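Local coordinates for putative diflavin flavoprotein A 3 (Synechocystis sp., PDB 6H0C), which probably transfers electrons from NADH to oxygen, reducing it to water, with this chain comprising its flavodiiron core of metallo-beta-lactamase-like and flavodoxin-like domains, at residues A[62-67]-A[92-97]. Residues are numbered along the deposited sequence; the frame is centred on the assembly and turned at random.
Sequences NFVGTL and LKLLLS
In V64, CG1 stands anti to N (chi1 169°), while CG2, the methyl that comes nearest L94, is anti to the carbonyl carbon and beside N; L94 places CG opposite N (chi1 176°) and so extends its CD2 methyl across the groove between the helices. That methyl is seated against the whole isopropyl group of the valine. V64 CG2 lies 3.8 Å from L94 CD2, and V64 CB and CG1 are each 4.1 Å from L94 CD2, so one leucine branch covers the fork of the valine, the two side chains running at a slant to each other. The nearest CA atoms across the two segments are those of V64 and L95, 7.0 Å apart. A second, looser contact joins the branch ends of two more leucines, L67 CD2 and L95 CD1, at 4.2 Å. The ring of F63 packs against L67, with F63 CE2 3.9 Å from L67 CD2, but keeps farther from L95, its CE2 staying 5.0 Å from L95 CD2. The two segments belong to helices 60-70 and 86-98, successive connections of the metallo-beta-lactamase-like domain: the first links parallel strands 49-52 and 78-80, the second links 78-80 and 103-106, in consecutive beta-alpha-beta crossovers. F63, L67 and L95 all also touch L51 on strand 49-52, and the ring of F63 and L67 reach F17 on strand 14-21, so the interhelical seam continues into the helix-sheet core. Contact between the segments is wholly apolar and modest, burying 175 Å² in total. Away from this seam, T66 packs on V5 and I7 of strand 4-11 while its OG1 donates to N62 O, an acceptor shared with T66 N, which arrives from the opposite face of the carbonyl plane.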
loop_
_atom_site.group_PDB
_atom_site.type_symbol
_atom_site.label_atom_id
_atom_site.label_comp_id
_atom_site.label_asym_id
_atom_site.label_seq_id
_atom_site.Cartn_x
_atom_site.Cartn_y
_atom_site.Cartn_z
ATOM N N ASN A 62 -7.964 -18.007 12.068
ATOM C CA ASN A 62 -8.950 -18.620 11.176
ATOM C C ASN A 62 -8.272 -19.164 9.946
ATOM O O ASN A 62 -8.606 -20.244 9.452
ATOM C CB ASN A 62 -10.022 -17.623 10.740
ATOM C CG ASN A 62 -11.105 -17.445 11.764
ATOM O OD1 ASN A 62 -11.063 -18.039 12.845
ATOM N ND2 ASN A 62 -12.084 -16.605 11.444
ATOM N N PHE A 63 -7.323 -18.385 9.441
ATOM C CA PHE A 63 -6.668 -18.740 8.201
ATOM C C PHE A 63 -5.830 -19.999 8.360
ATOM O O PHE A 63 -5.978 -20.951 7.589
ATOM C CB PHE A 63 -5.788 -17.602 7.694
ATOM C CG PHE A 63 -5.001 -17.969 6.471
ATOM C CD1 PHE A 63 -5.614 -18.008 5.226
ATOM C CD2 PHE A 63 -3.662 -18.302 6.565
ATOM C CE1 PHE A 63 -4.898 -18.355 4.087
ATOM C CE2 PHE A 63 -2.940 -18.649 5.436
ATOM C CZ PHE A 63 -3.557 -18.677 4.195
ATOM N N VAL A 64 -4.939 -19.993 9.349
ATOM C CA VAL A 64 -4.051 -21.131 9.552
ATOM C C VAL A 64 -4.890 -22.345 9.918
ATOM O O VAL A 64 -4.622 -23.455 9.464
ATOM C CB VAL A 64 -2.994 -20.858 10.639
ATOM C CG1 VAL A 64 -2.264 -22.143 11.021
ATOM C CG2 VAL A 64 -2.012 -19.814 10.149
ATOM N N GLY A 65 -5.926 -22.111 10.716
ATOM C CA GLY A 65 -6.834 -23.162 11.129
ATOM C C GLY A 65 -7.515 -23.786 9.935
ATOM O O GLY A 65 -7.611 -25.005 9.837
ATOM N N THR A 66 -7.972 -22.945 9.017
ATOM C CA THR A 66 -8.645 -23.412 7.812
ATOM C C THR A 66 -7.694 -24.097 6.835
ATOM O O THR A 66 -7.988 -25.168 6.304
ATOM C CB THR A 66 -9.329 -22.254 7.091
ATOM O OG1 THR A 66 -10.390 -21.761 7.909
ATOM C CG2 THR A 66 -9.896 -22.723 5.772
ATOM N N LEU A 67 -6.552 -23.467 6.602
ATOM C CA LEU A 67 -5.573 -23.985 5.658
ATOM C C LEU A 67 -5.126 -25.403 6.009
ATOM O O LEU A 67 -5.094 -26.279 5.149
ATOM C CB LEU A 67 -4.362 -23.056 5.597
ATOM C CG LEU A 67 -3.307 -23.406 4.549
ATOM C CD1 LEU A 67 -3.948 -23.479 3.160
ATOM C CD2 LEU A 67 -2.153 -22.394 4.580
ATOM N N LEU A 92 3.015 -14.701 9.208
ATOM C CA LEU A 92 4.143 -15.446 8.660
ATOM C C LEU A 92 4.897 -16.224 9.727
ATOM O O LEU A 92 5.292 -17.360 9.482
ATOM C CB LEU A 92 5.113 -14.515 7.941
ATOM C CG LEU A 92 4.725 -14.148 6.521
ATOM C CD1 LEU A 92 5.755 -13.187 5.958
ATOM C CD2 LEU A 92 4.606 -15.409 5.670
ATOM N N LYS A 93 5.109 -15.613 10.893
ATOM C CA LYS A 93 5.830 -16.280 11.984
ATOM C C LYS A 93 5.189 -17.624 12.323
ATOM O O LYS A 93 5.879 -18.627 12.505
ATOM C CB LYS A 93 5.872 -15.410 13.244
ATOM C CG LYS A 93 6.797 -14.200 13.187
ATOM C CD LYS A 93 6.660 -13.354 14.464
ATOM C CE LYS A 93 6.841 -11.856 14.191
ATOM N NZ LYS A 93 6.486 -11.000 15.364
ATOM N N LEU A 94 3.864 -17.642 12.408
ATOM C CA LEU A 94 3.160 -18.869 12.744
ATOM C C LEU A 94 3.214 -19.849 11.585
ATOM O O LEU A 94 3.572 -21.007 11.768
ATOM C CB LEU A 94 1.708 -18.577 13.121
ATOM C CG LEU A 94 0.876 -19.826 13.403
ATOM C CD1 LEU A 94 1.489 -20.607 14.550
ATOM C CD2 LEU A 94 -0.571 -19.460 13.696
ATOM N N LEU A 95 2.858 -19.383 10.391
ATOM C CA LEU A 95 2.835 -20.238 9.206
ATOM C C LEU A 95 4.184 -20.923 8.942
ATOM O O LEU A 95 4.249 -22.114 8.623
ATOM C CB LEU A 95 2.424 -19.419 7.978
ATOM C CG LEU A 95 2.346 -20.195 6.666
ATOM C CD1 LEU A 95 1.291 -21.266 6.796
ATOM C CD2 LEU A 95 2.032 -19.275 5.503
ATOM N N LEU A 96 5.262 -20.161 9.069
ATOM C CA LEU A 96 6.588 -20.689 8.773
ATOM C C LEU A 96 7.060 -21.638 9.869
ATOM O O LEU A 96 7.912 -22.486 9.625
ATOM C CB LEU A 96 7.587 -19.547 8.571
ATOM C CG LEU A 96 7.251 -18.684 7.353
ATOM C CD1 LEU A 96 8.319 -17.645 7.091
ATOM C CD2 LEU A 96 7.067 -19.568 6.147
ATOM N N SER A 97 6.500 -21.504 11.070
ATOM C CA SER A 97 6.752 -22.471 12.141
ATOM C C SER A 97 6.219 -23.832 11.734
ATOM O O SER A 97 6.819 -24.859 12.020
ATOM C CB SER A 97 6.103 -22.031 13.455
ATOM O OG SER A 97 6.734 -20.879 13.983
#